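Local coordinates for hypothetical protein BACOVA_04980 (Bacteroides ovatus, PDB 3UFI) that is a putative cell adhesion protein of the fimbrillin family, probably a subunit of a pilus of the gut microbiome, at residues N65-N70 / R77-G82; P103-G106 / L111-T114; L237-M242 / T246-M251; P252-N255 / A261-Y264. All blocks are in the same frame, centred on the assembly; numbering follows the deposited sequence.

Interaction 1 of 4, residues N65-N70 / R77-G82; sequences NIQYRN and RVVNEG. With SO4 (sulfate ion), chain D.
Tyr68 and Val78 face each other across an antiparallel hairpin as a non-hydrogen-bonded pair. Val78 CG2 sits over one face of the Tyr68 ring, 3.9 Å from its centroid, in a CH-pi contact. Val78 CG1 takes the crowded position between backbone N and carbonyl carbon (chi1 79°). This leaves CG2, anti to the backbone N, on the side of the ring and of Ile66, whose CG2 is 3.8 Å from Val78 CG2.

The next pair, Arg69 with Arg77, is hydrogen-bonded in both directions. Arg69 N reaches Arg77 O at 2.8 Å, almost straight. On the other side of the Tyr68-Val78 pair the second chain leaves the strand, yet Val79 N still donates to Gln67 O at 3.0 Å, and a water bridges Gln67 O and Val79 O. Gln67 O thus accepts two bonds, one from Val79 N and one from the water.

On the side of Gln67 and Arg69, Val79 CG2 meets Arg69 CB at 3.7 Å and Gln67 CD at 3.8 Å. The Gln67 chain runs extended, and the valine packs along its CG and amide carbon. The Gln67 amide oxygen bonds to Arg43, and the Arg69 end turns away to a salt bridge with Asp41. Arg77, poorly ordered, bends at chi3 beside a sulfate, with O1 over one face of its guanidinium. Its bond from NH2 to sulfate O3 is weak.

Backbone bonds and the tyrosine-valine contact join the strands, while the charged ends turn to other partners. The sulfate, probably from the crystallisation liquor, would partly offset the positive charge of Arg77.

Interaction 2 of 4, residues P103-G106 / L111-T114; sequences PYQG and LPGT
Gln105 has CG between its backbone N and carbonyl carbon (chi1 72°), and the chain is extended at the next bond (chi2 168°). These torsions carry the aliphatic part of the side chain to the ring of Pro112. The touching atoms are Gln105 CG and Pro112 CB, 3.7 Å apart. The two side chains meet at a slant, with a methylene group against one corner of the proline ring.

The backbone of Gln105 takes part too. Its carbonyl O lies 3.6 Å from Pro112 CB, and Pro112 CG is a little farther from the same oxygen. Pro112 CB thus faces both the side chain and the carbonyl of Gln105, which approach it from the same side. The Gln105 amide end makes no close contact here: OE1 is 4.3 Å from Gly113 N, and the pair is not a hydrogen bond.

Gly106 and Pro112 have the nearest backbones, with their CA atoms 4.9 Å apart. Gly106 has backbone angles that suit glycine. With no side chain on Gly106, Pro112 CB comes to 4.5 Å from Gly106 CA. Gly113 also has a positive phi, which favours glycine.

No hydrogen bond joins the two segments, and the buried surface is small, 113 Å². The contact is a van der Waals closure of an irregular loop. That loop runs from strand 95-102 to strand 117-118. Ile118 of the latter strand touches both Gln105 and Pro112. Asn65, just before strand 66-72, packs on Pro112 and donates its side-chain amide to Gln105 O.

Interaction 3 of 4, residues L237-M242 / T246-M251; sequences LLEVRM and TYTQYM
Strands 237-242 and 245-250 form a two-stranded antiparallel beta hairpin, and this contact covers most of its ladder. The segment axes come within 4.6 Å and run at 165° to each other. Two hydrogen-bonded pairs, Leu238 with Gln249 and Val240 with Tyr247, alternate with three non-hydrogen-bonded ones. Val240 N to Tyr247 O and Tyr247 N to Val240 O are both 2.8 Å.

One face of the hairpin carries Leu237, Glu239, Arg241, Thr246, Thr248 and Tyr250. Leu237 CD1 sits squarely over the centre of the Tyr250 ring, 3.7 Å from its centroid, a CH-pi contact. Glu239 and Thr248 lie side by side, with CG of the glutamate 3.7 Å from CG2 of the threonine. Thr246 CG2 touches the same glutamate chain. Arg241 bends at chi2 (66°), which swings its end across Thr246. Its NH1 then donates to Thr246 OG1 at 2.8 Å, near the guanidinium plane.

The other face carries Leu238, Val240, Tyr247 and Gln249. Met242 and Met251, at the ends, are selenomethionines. Met242 CE approaches Tyr247 CE1 at 4.0 Å. A water in the Tyr247 ring plane connects its OH to Met242 O. At the far end Leu238 CB meets Met251 SE at 4.2 Å. Phe268 meets Tyr247 edge-to-face.

The fold element is an antiparallel beta hairpin whose Leu238, Val240 and Tyr247 face packs on strands 266-268 and 273-275, consistent with the beta-rich, transthyretin-like fold of the fimbrillin family.

Interaction 4 of 4, residues P252-N255 / A261-Y264; sequences PVQN and AYPY
Tyr264 OH is the tight point, held from two sides by segment 252-255. It donates to Pro252 O at 2.9 Å, nearly in line with the carbonyl bond. It also accepts from Gln254 NE2 at 2.9 Å, with an N-H...O angle of 154°. The carbonyl of Pro252 lies at the edge of the tyrosine ring, in its plane. The Gln254 side chain runs toward Tyr264 from the opposite direction, its amide plane almost perpendicular to the ring (88°). With chi1 at 63°, Gln254 sends its extended chain toward both tyrosines. Pro252 CD adds an apolar touch, 3.7 Å from Tyr264 CE2.

Segment 252-255 is irregular until Asn255 starts strand 255-256, and segment 261-264 is an irregular lead into strand 266-268. Such links are consistent with the transthyretin-like beta fold of the fimbrillin family. Tyrosine side chains span the gap between two backbones whose nearest CA atoms, of Pro252 and Tyr264, are 8.8 Å apart. Tyr264 is buried; its ring also touches Met232 and Ile275.

The Tyr262 side is looser. Gln254 OE1 is 3.4 Å from Tyr262 CD2, and Asn255 O is 3.6 Å from CE2 of the same ring. Both approach obliquely; neither is a hydrogen bond. The Tyr262 hydroxyl bonds instead to Glu257 N. A water lies by Gln254 NE2 and Pro263 O, accepting from the amide. Asn255 is exposed, its CB pointing away from segment 261-264.

From the N terminus the four contacts come in series; none nests in or crosses another. Interaction 1 closes the hairpin of strands 66-72 and 75-78. Interaction 2 closes a loop after strand 95-102. These two touch: Asn65 O is 2.8 Å from Tyr104 OH, a probable hydrogen bond that ties the start of the hairpin to the loop. Interaction 3 then pairs strands 237-242 and 245-250, and interaction 4 closes the next turn of chain before strand 266-268. They meet where Met251 packs on Tyr264. Interactions 1 and 3 lie on opposite sides of the chain's centre, their centres about 45 Å apart.

Interaction 1 of 4, residues N65-N70 / R77-G82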
loop_
_atom_site.group_PDB
_atom_site.type_symbol
_atom_site.label_atom_id
_atom_site.label_comp_id
_atom_site.label_asym_id
_atom_site.label_seq_id
_atom_site.Cartn_x
_atom_site.Cartn_y
_atom_site.Cartn_z
ATOM N N ASN A 65 13.647 9.798 -7.678
ATOM C CA ASN A 65 12.195 9.972 -7.779
ATOM C C ASN A 65 11.753 10.299 -9.236
ATOM O O ASN A 65 11.023 11.254 -9.480
ATOM C CB ASN A 65 11.751 11.106 -6.813
ATOM C CG ASN A 65 10.282 11.152 -6.529
ATOM O OD1 ASN A 65 9.655 10.133 -6.260
ATOM N ND2 ASN A 65 9.704 12.349 -6.543
ATOM N N ILE A 66 12.194 9.488 -10.188
ATOM C CA ILE A 66 11.838 9.665 -11.595
ATOM C C ILE A 66 10.502 8.983 -11.782
ATOM O O ILE A 66 10.385 7.818 -11.443
ATOM C CB ILE A 66 12.946 9.132 -12.560
ATOM C CG1 ILE A 66 14.328 9.785 -12.270
ATOM C CG2 ILE A 66 12.526 9.272 -14.041
ATOM C CD1 ILE A 66 14.426 11.372 -12.346
ATOM N N GLN A 67 9.500 9.701 -12.313
ATOM C CA GLN A 67 8.170 9.126 -12.494
ATOM C C GLN A 67 8.089 8.221 -13.731
ATOM O O GLN A 67 8.511 8.614 -14.804
ATOM C CB GLN A 67 7.099 10.229 -12.582
ATOM C CG GLN A 67 5.677 9.642 -12.458
ATOM C CD GLN A 67 4.575 10.635 -12.672
ATOM O OE1 GLN A 67 3.417 10.336 -12.447
ATOM N NE2 GLN A 67 4.889 11.830 -13.121
ATOM N N TYR A 68 7.530 7.016 -13.543
ATOM C CA TYR A 68 7.224 6.004 -14.555
ATOM C C TYR A 68 5.731 5.691 -14.443
ATOM O O TYR A 68 5.164 5.764 -13.354
ATOM C CB TYR A 68 8.080 4.721 -14.394
ATOM C CG TYR A 68 9.506 4.864 -14.882
ATOM C CD1 TYR A 68 10.447 5.596 -14.157
ATOM C CD2 TYR A 68 9.917 4.275 -16.073
ATOM C CE1 TYR A 68 11.763 5.735 -14.612
ATOM C CE2 TYR A 68 11.220 4.425 -16.546
ATOM C CZ TYR A 68 12.134 5.168 -15.820
ATOM O OH TYR A 68 13.421 5.263 -16.263
ATOM N N ARG A 69 5.084 5.415 -15.575
ATOM C CA ARG A 69 3.661 5.087 -15.608
ATOM C C ARG A 69 3.489 3.649 -16.097
ATOM O O ARG A 69 4.188 3.229 -17.009
ATOM C CB ARG A 69 2.923 6.069 -16.540
ATOM C CG ARG A 69 1.417 5.877 -16.593
ATOM C CD ARG A 69 0.812 6.818 -17.608
ATOM N NE ARG A 69 -0.602 6.529 -17.851
ATOM C CZ ARG A 69 -1.052 5.670 -18.764
ATOM N NH1 ARG A 69 -0.198 4.978 -19.517
ATOM N NH2 ARG A 69 -2.357 5.483 -18.923
ATOM N N ASN A 70 2.509 2.927 -15.550
ATOM C CA ASN A 70 2.193 1.584 -16.017
ATOM C C ASN A 70 1.593 1.672 -17.423
ATOM O O ASN A 70 0.600 2.356 -17.602
ATOM C CB ASN A 70 1.247 0.871 -15.041
ATOM C CG ASN A 70 0.873 -0.509 -15.495
ATOM O OD1 ASN A 70 -0.266 -0.784 -15.859
ATOM N ND2 ASN A 70 1.839 -1.388 -15.557
ATOM N N ARG A 77 6.654 2.790 -18.411
ATOM C CA ARG A 77 7.306 3.710 -19.348
ATOM C C ARG A 77 7.516 5.011 -18.642
ATOM O O ARG A 77 6.645 5.426 -17.889
ATOM C CB ARG A 77 6.494 3.892 -20.643
ATOM C CG ARG A 77 6.784 2.766 -21.628
ATOM C CD ARG A 77 5.949 2.836 -22.887
ATOM N NE ARG A 77 6.504 3.735 -23.906
ATOM C CZ ARG A 77 6.088 4.979 -24.130
ATOM N NH1 ARG A 77 5.117 5.510 -23.390
ATOM N NH2 ARG A 77 6.641 5.706 -25.090
ATOM N N VAL A 78 8.662 5.655 -18.849
ATOM C CA VAL A 78 8.934 6.931 -18.188
ATOM C C VAL A 78 7.858 7.981 -18.567
ATOM O O VAL A 78 7.332 7.969 -19.682
ATOM C CB VAL A 78 10.388 7.449 -18.436
ATOM C CG1 VAL A 78 10.553 8.111 -19.803
ATOM C CG2 VAL A 78 10.814 8.394 -17.310
ATOM N N VAL A 79 7.526 8.859 -17.631
ATOM C CA VAL A 79 6.574 9.938 -17.906
ATOM C C VAL A 79 7.345 11.095 -18.530
ATOM O O VAL A 79 8.325 11.593 -17.954
ATOM C CB VAL A 79 5.741 10.361 -16.660
ATOM C CG1 VAL A 79 4.907 11.628 -16.936
ATOM C CG2 VAL A 79 4.848 9.199 -16.201
ATOM N N ASN A 80 6.906 11.485 -19.730
ATOM C CA ASN A 80 7.440 12.609 -20.481
ATOM C C ASN A 80 6.326 13.565 -20.845
ATOM O O ASN A 80 5.550 13.275 -21.749
ATOM C CB ASN A 80 8.155 12.148 -21.747
ATOM C CG ASN A 80 9.414 11.384 -21.535
ATOM O OD1 ASN A 80 10.217 11.668 -20.644
ATOM N ND2 ASN A 80 9.628 10.411 -22.387
ATOM N N GLU A 81 6.206 14.672 -20.122
ATOM C CA GLU A 81 5.228 15.715 -20.454
ATOM C C GLU A 81 5.977 16.763 -21.227
ATOM O O GLU A 81 7.067 17.177 -20.817
ATOM C CB GLU A 81 4.535 16.306 -19.220
ATOM C CG GLU A 81 3.520 15.369 -18.588
ATOM C CD GLU A 81 3.089 15.785 -17.194
ATOM O OE1 GLU A 81 2.294 16.749 -17.067
ATOM O OE2 GLU A 81 3.582 15.162 -16.225
ATOM N N GLY A 82 5.442 17.133 -22.376
ATOM C CA GLY A 82 6.106 18.090 -23.248
ATOM C C GLY A 82 7.242 17.416 -23.977
ATOM O O GLY A 82 7.250 16.189 -24.100
HETATM S S SO4 D . 10.262 6.346 -24.166
HETATM O O1 SO4 D . 9.559 5.982 -22.938
HETATM O O2 SO4 D . 11.476 5.525 -24.275
HETATM O O3 SO4 D . 9.397 6.080 -25.313
HETATM O O4 SO4 D . 10.617 7.775 -24.150
HETATM O O HOH W 1 9.289 11.319 -15.387
HETATM O O HOH W 2 2.419 13.652 -14.450
#

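Interaction 2 of 4, residues P103-G106 / L111-T114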
loop_
_atom_site.group_PDB
_atom_site.type_symbol
_atom_site.label_atom_id
_atom_site.label_comp_id
_atom_site.label_asym_id
_atom_site.label_seq_id
_atom_site.Cartn_x
_atom_site.Cartn_y
_atom_site.Cartn_z
ATOM N N PRO A 103 2.341 4.981 -4.314
ATOM C CA PRO A 103 2.035 5.811 -5.497
ATOM C C PRO A 103 3.007 6.984 -5.602
ATOM O O PRO A 103 3.319 7.651 -4.596
ATOM C CB PRO A 103 0.591 6.297 -5.237
ATOM C CG PRO A 103 0.288 6.020 -3.772
ATOM C CD PRO A 103 1.520 5.386 -3.152
ATOM N N TYR A 104 3.452 7.275 -6.832
ATOM C CA TYR A 104 4.339 8.408 -7.068
ATOM C C TYR A 104 3.781 9.727 -6.540
ATOM O O TYR A 104 2.596 10.018 -6.690
ATOM C CB TYR A 104 4.579 8.605 -8.578
ATOM C CG TYR A 104 5.608 9.679 -8.868
ATOM C CD1 TYR A 104 6.965 9.393 -8.820
ATOM C CD2 TYR A 104 5.221 10.992 -9.162
ATOM C CE1 TYR A 104 7.923 10.372 -9.073
ATOM C CE2 TYR A 104 6.173 11.987 -9.399
ATOM C CZ TYR A 104 7.524 11.656 -9.388
ATOM O OH TYR A 104 8.510 12.566 -9.613
ATOM N N GLN A 105 4.667 10.562 -6.020
ATOM C CA GLN A 105 4.371 11.955 -5.729
ATOM C C GLN A 105 5.671 12.739 -5.853
ATOM O O GLN A 105 6.755 12.157 -5.824
ATOM C CB GLN A 105 3.676 12.161 -4.378
ATOM C CG GLN A 105 4.543 11.950 -3.153
ATOM C CD GLN A 105 3.814 12.459 -1.938
ATOM O OE1 GLN A 105 4.074 13.551 -1.422
ATOM N NE2 GLN A 105 2.869 11.677 -1.473
ATOM N N GLY A 106 5.558 14.045 -5.993
ATOM C CA GLY A 106 6.736 14.872 -6.019
ATOM C C GLY A 106 7.237 15.235 -7.379
ATOM O O GLY A 106 6.494 15.194 -8.357
ATOM N N LEU A 111 13.703 13.807 -3.661
ATOM C CA LEU A 111 12.910 12.865 -2.862
ATOM C C LEU A 111 11.611 13.545 -2.389
ATOM O O LEU A 111 11.644 14.717 -2.019
ATOM C CB LEU A 111 13.714 12.319 -1.667
ATOM C CG LEU A 111 14.866 11.326 -1.957
ATOM C CD1 LEU A 111 15.655 11.058 -0.712
ATOM C CD2 LEU A 111 14.382 10.012 -2.537
ATOM N N PRO A 112 10.451 12.844 -2.445
ATOM C CA PRO A 112 9.188 13.475 -2.010
ATOM C C PRO A 112 9.127 13.675 -0.490
ATOM O O PRO A 112 10.009 13.196 0.222
ATOM C CB PRO A 112 8.131 12.476 -2.484
ATOM C CG PRO A 112 8.824 11.152 -2.458
ATOM C CD PRO A 112 10.237 11.445 -2.878
ATOM N N GLY A 113 8.100 14.380 -0.012
ATOM C CA GLY A 113 7.911 14.631 1.412
ATOM C C GLY A 113 9.096 15.322 2.053
ATOM O O GLY A 113 9.678 16.229 1.455
ATOM N N THR A 114 9.472 14.896 3.271
ATOM C CA THR A 114 10.612 15.487 3.982
ATOM C C THR A 114 11.762 14.509 3.864
ATOM O O THR A 114 11.812 13.520 4.600
ATOM C CB THR A 114 10.248 15.843 5.442
ATOM O OG1 THR A 114 9.070 16.639 5.446
ATOM C CG2 THR A 114 11.367 16.607 6.161
#

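Interaction 3 of 4, residues L237-M242 / T246-M251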
loop_
_atom_site.group_PDB
_atom_site.type_symbol
_atom_site.label_atom_id
_atom_site.label_comp_id
_atom_site.label_asym_id
_atom_site.label_seq_id
_atom_site.Cartn_x
_atom_site.Cartn_y
_atom_site.Cartn_z
ATOM N N LEU A 237 -12.344 0.435 20.294
ATOM C CA LEU A 237 -13.782 0.247 20.196
ATOM C C LEU A 237 -14.263 0.178 18.740
ATOM O O LEU A 237 -13.896 1.015 17.905
ATOM C CB LEU A 237 -14.523 1.389 20.921
ATOM C CG LEU A 237 -16.068 1.275 21.022
ATOM C CD1 LEU A 237 -16.496 0.178 22.015
ATOM C CD2 LEU A 237 -16.666 2.588 21.460
ATOM N N LEU A 238 -15.118 -0.809 18.472
ATOM C CA LEU A 238 -15.844 -0.936 17.219
ATOM C C LEU A 238 -17.283 -0.553 17.498
ATOM O O LEU A 238 -17.921 -1.138 18.372
ATOM C CB LEU A 238 -15.760 -2.341 16.580
ATOM C CG LEU A 238 -16.629 -2.531 15.292
ATOM C CD1 LEU A 238 -16.126 -1.659 14.153
ATOM C CD2 LEU A 238 -16.692 -4.010 14.859
ATOM N N GLU A 239 -17.765 0.462 16.792
ATOM C CA GLU A 239 -19.135 0.936 16.888
ATOM C C GLU A 239 -19.769 0.803 15.512
ATOM O O GLU A 239 -19.157 1.180 14.501
ATOM C CB GLU A 239 -19.184 2.376 17.398
ATOM C CG GLU A 239 -20.598 2.910 17.563
ATOM C CD GLU A 239 -20.720 4.290 18.171
ATOM O OE1 GLU A 239 -19.909 4.624 19.066
ATOM O OE2 GLU A 239 -21.650 5.028 17.775
ATOM N N VAL A 240 -20.956 0.197 15.468
ATOM C CA VAL A 240 -21.675 0.003 14.218
ATOM C C VAL A 240 -23.072 0.576 14.359
ATOM O O VAL A 240 -23.784 0.238 15.302
ATOM C CB VAL A 240 -21.708 -1.485 13.766
ATOM C CG1 VAL A 240 -22.639 -1.673 12.566
ATOM C CG2 VAL A 240 -20.305 -1.998 13.445
ATOM N N ARG A 241 -23.431 1.493 13.447
ATOM C CA ARG A 241 -24.761 2.064 13.356
ATOM C C ARG A 241 -25.446 1.352 12.178
ATOM O O ARG A 241 -25.035 1.503 11.034
ATOM C CB ARG A 241 -24.708 3.596 13.207
ATOM C CG ARG A 241 -26.081 4.263 13.107
ATOM C CD ARG A 241 -26.878 4.124 14.388
ATOM N NE ARG A 241 -28.160 4.815 14.338
ATOM C CZ ARG A 241 -28.959 4.978 15.391
ATOM N NH1 ARG A 241 -28.614 4.491 16.580
ATOM N NH2 ARG A 241 -30.108 5.629 15.263
HETATM N N MSE A 242 -26.442 0.513 12.470
HETATM C CA MSE A 242 -27.100 -0.276 11.430
HETATM C C MSE A 242 -28.588 -0.345 11.683
HETATM O O MSE A 242 -29.004 -0.732 12.776
HETATM C CB MSE A 242 -26.497 -1.692 11.417
HETATM C CG MSE A 242 -26.968 -2.562 10.275
HETATM SE SE MSE A 242 -26.121 -4.339 10.310
HETATM C CE MSE A 242 -27.034 -5.116 11.850
ATOM N N THR A 246 -27.435 1.045 17.424
ATOM C CA THR A 246 -26.002 1.203 17.666
ATOM C C THR A 246 -25.493 -0.004 18.443
ATOM O O THR A 246 -26.034 -0.332 19.492
ATOM C CB THR A 246 -25.710 2.526 18.402
ATOM O OG1 THR A 246 -26.140 3.608 17.581
ATOM C CG2 THR A 246 -24.225 2.699 18.732
ATOM N N TYR A 247 -24.476 -0.668 17.895
ATOM C CA TYR A 247 -23.767 -1.805 18.465
ATOM C C TYR A 247 -22.367 -1.364 18.797
ATOM O O TYR A 247 -21.719 -0.726 17.970
ATOM C CB TYR A 247 -23.714 -2.994 17.479
ATOM C CG TYR A 247 -25.061 -3.466 16.982
ATOM C CD1 TYR A 247 -25.697 -2.832 15.913
ATOM C CD2 TYR A 247 -25.686 -4.575 17.549
ATOM C CE1 TYR A 247 -26.935 -3.265 15.445
ATOM C CE2 TYR A 247 -26.931 -5.012 17.095
ATOM C CZ TYR A 247 -27.549 -4.354 16.038
ATOM O OH TYR A 247 -28.770 -4.766 15.570
ATOM N N THR A 248 -21.900 -1.663 20.007
ATOM C CA THR A 248 -20.524 -1.338 20.402
ATOM C C THR A 248 -19.877 -2.548 21.018
ATOM O O THR A 248 -20.498 -3.243 21.817
ATOM C CB THR A 248 -20.435 -0.139 21.377
ATOM O OG1 THR A 248 -21.135 -0.476 22.562
ATOM C CG2 THR A 248 -20.967 1.168 20.792
ATOM N N GLN A 249 -18.636 -2.816 20.636
ATOM C CA GLN A 249 -17.842 -3.889 21.223
ATOM C C GLN A 249 -16.372 -3.552 21.037
ATOM O O GLN A 249 -15.991 -2.969 20.021
ATOM C CB GLN A 249 -18.204 -5.282 20.653
ATOM C CG GLN A 249 -17.616 -6.470 21.426
ATOM C CD GLN A 249 -18.005 -6.447 22.895
ATOM O OE1 GLN A 249 -17.284 -5.912 23.780
ATOM N NE2 GLN A 249 -19.186 -6.961 23.163
ATOM N N TYR A 250 -15.563 -3.866 22.048
ATOM C CA TYR A 250 -14.123 -3.675 21.991
ATOM C C TYR A 250 -13.508 -4.833 21.224
ATOM O O TYR A 250 -13.951 -5.974 21.360
ATOM C CB TYR A 250 -13.509 -3.553 23.397
ATOM C CG TYR A 250 -13.748 -2.194 24.009
ATOM C CD1 TYR A 250 -12.974 -1.093 23.643
ATOM C CD2 TYR A 250 -14.780 -1.992 24.920
ATOM C CE1 TYR A 250 -13.218 0.174 24.177
ATOM C CE2 TYR A 250 -15.022 -0.735 25.476
ATOM C CZ TYR A 250 -14.242 0.344 25.099
ATOM O OH TYR A 250 -14.516 1.583 25.621
HETATM N N MSE A 251 -12.494 -4.529 20.422
HETATM C CA MSE A 251 -11.788 -5.506 19.601
HETATM C C MSE A 251 -10.741 -6.297 20.353
HETATM O O MSE A 251 -10.026 -5.692 21.162
HETATM C CB MSE A 251 -11.014 -4.788 18.459
HETATM C CG MSE A 251 -11.790 -3.714 17.723
HETATM SE SE MSE A 251 -12.104 -4.191 15.895
HETATM C CE MSE A 251 -10.418 -3.882 15.102
HETATM O O HOH W 3 -29.817 -3.275 13.550
#

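Interaction 4 of 4, residues P252-N255 / A261-Y264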
loop_
_atom_site.group_PDB
_atom_site.type_symbol
_atom_site.label_atom_id
_atom_site.label_comp_id
_atom_site.label_asym_id
_atom_site.label_seq_id
_atom_site.Cartn_x
_atom_site.Cartn_y
_atom_site.Cartn_z
ATOM N N PRO A 252 -10.528 -7.603 19.991
ATOM C CA PRO A 252 -9.320 -8.314 20.456
ATOM C C PRO A 252 -8.118 -7.689 19.722
ATOM O O PRO A 252 -8.059 -7.704 18.492
ATOM C CB PRO A 252 -9.570 -9.773 20.031
ATOM C CG PRO A 252 -10.922 -9.796 19.410
ATOM C CD PRO A 252 -11.264 -8.422 19.006
ATOM N N VAL A 253 -7.213 -7.052 20.448
ATOM C CA VAL A 253 -6.143 -6.295 19.788
ATOM C C VAL A 253 -4.903 -7.143 19.498
ATOM O O VAL A 253 -4.649 -8.162 20.148
ATOM C CB VAL A 253 -5.772 -5.007 20.584
ATOM C CG1 VAL A 253 -6.999 -4.136 20.812
ATOM C CG2 VAL A 253 -5.059 -5.325 21.906
ATOM N N GLN A 254 -4.106 -6.681 18.526
ATOM C CA GLN A 254 -2.853 -7.335 18.146
ATOM C C GLN A 254 -1.935 -6.341 17.468
ATOM O O GLN A 254 -2.334 -5.225 17.157
ATOM C CB GLN A 254 -3.117 -8.554 17.229
ATOM C CG GLN A 254 -3.756 -8.187 15.888
ATOM C CD GLN A 254 -4.338 -9.372 15.182
ATOM O OE1 GLN A 254 -3.696 -10.414 15.046
ATOM N NE2 GLN A 254 -5.558 -9.220 14.681
ATOM N N ASN A 255 -0.708 -6.773 17.208
ATOM C CA ASN A 255 0.286 -6.012 16.481
ATOM C C ASN A 255 -0.002 -6.125 14.953
ATOM O O ASN A 255 -0.133 -7.231 14.429
ATOM C CB ASN A 255 1.679 -6.552 16.845
ATOM C CG ASN A 255 2.802 -5.791 16.204
ATOM O OD1 ASN A 255 2.767 -4.575 16.086
ATOM N ND2 ASN A 255 3.836 -6.489 15.798
ATOM N N ALA A 261 -2.612 -8.822 6.401
ATOM C CA ALA A 261 -4.016 -8.477 6.586
ATOM C C ALA A 261 -4.510 -9.201 7.819
ATOM O O ALA A 261 -4.109 -10.342 8.081
ATOM C CB ALA A 261 -4.837 -8.830 5.354
ATOM N N TYR A 262 -5.286 -8.489 8.639
ATOM C CA TYR A 262 -5.791 -8.982 9.919
ATOM C C TYR A 262 -7.293 -8.999 9.905
ATOM O O TYR A 262 -7.937 -7.991 10.195
ATOM C CB TYR A 262 -5.227 -8.165 11.105
ATOM C CG TYR A 262 -3.715 -8.222 11.142
ATOM C CD1 TYR A 262 -2.945 -7.374 10.347
ATOM C CD2 TYR A 262 -3.053 -9.177 11.901
ATOM C CE1 TYR A 262 -1.558 -7.465 10.324
ATOM C CE2 TYR A 262 -1.661 -9.257 11.908
ATOM C CZ TYR A 262 -0.919 -8.410 11.102
ATOM O OH TYR A 262 0.456 -8.474 11.104
ATOM N N PRO A 263 -7.880 -10.164 9.572
ATOM C CA PRO A 263 -9.345 -10.241 9.505
ATOM C C PRO A 263 -9.984 -10.446 10.885
ATOM O O PRO A 263 -9.402 -11.047 11.790
ATOM C CB PRO A 263 -9.603 -11.423 8.552
ATOM C CG PRO A 263 -8.221 -11.887 8.074
ATOM C CD PRO A 263 -7.266 -11.433 9.125
ATOM N N TYR A 264 -11.163 -9.855 11.049
ATOM C CA TYR A 264 -11.998 -9.949 12.240
ATOM C C TYR A 264 -13.368 -10.399 11.826
ATOM O O TYR A 264 -13.932 -9.841 10.871
ATOM C CB TYR A 264 -12.090 -8.598 12.982
ATOM C CG TYR A 264 -10.824 -8.222 13.710
ATOM C CD1 TYR A 264 -9.762 -7.618 13.038
ATOM C CD2 TYR A 264 -10.670 -8.489 15.067
ATOM C CE1 TYR A 264 -8.588 -7.271 13.703
ATOM C CE2 TYR A 264 -9.499 -8.146 15.743
ATOM C CZ TYR A 264 -8.467 -7.522 15.061
ATOM O OH TYR A 264 -7.300 -7.196 15.709
HETATM O O HOH W 4 -6.677 -11.205 12.703
#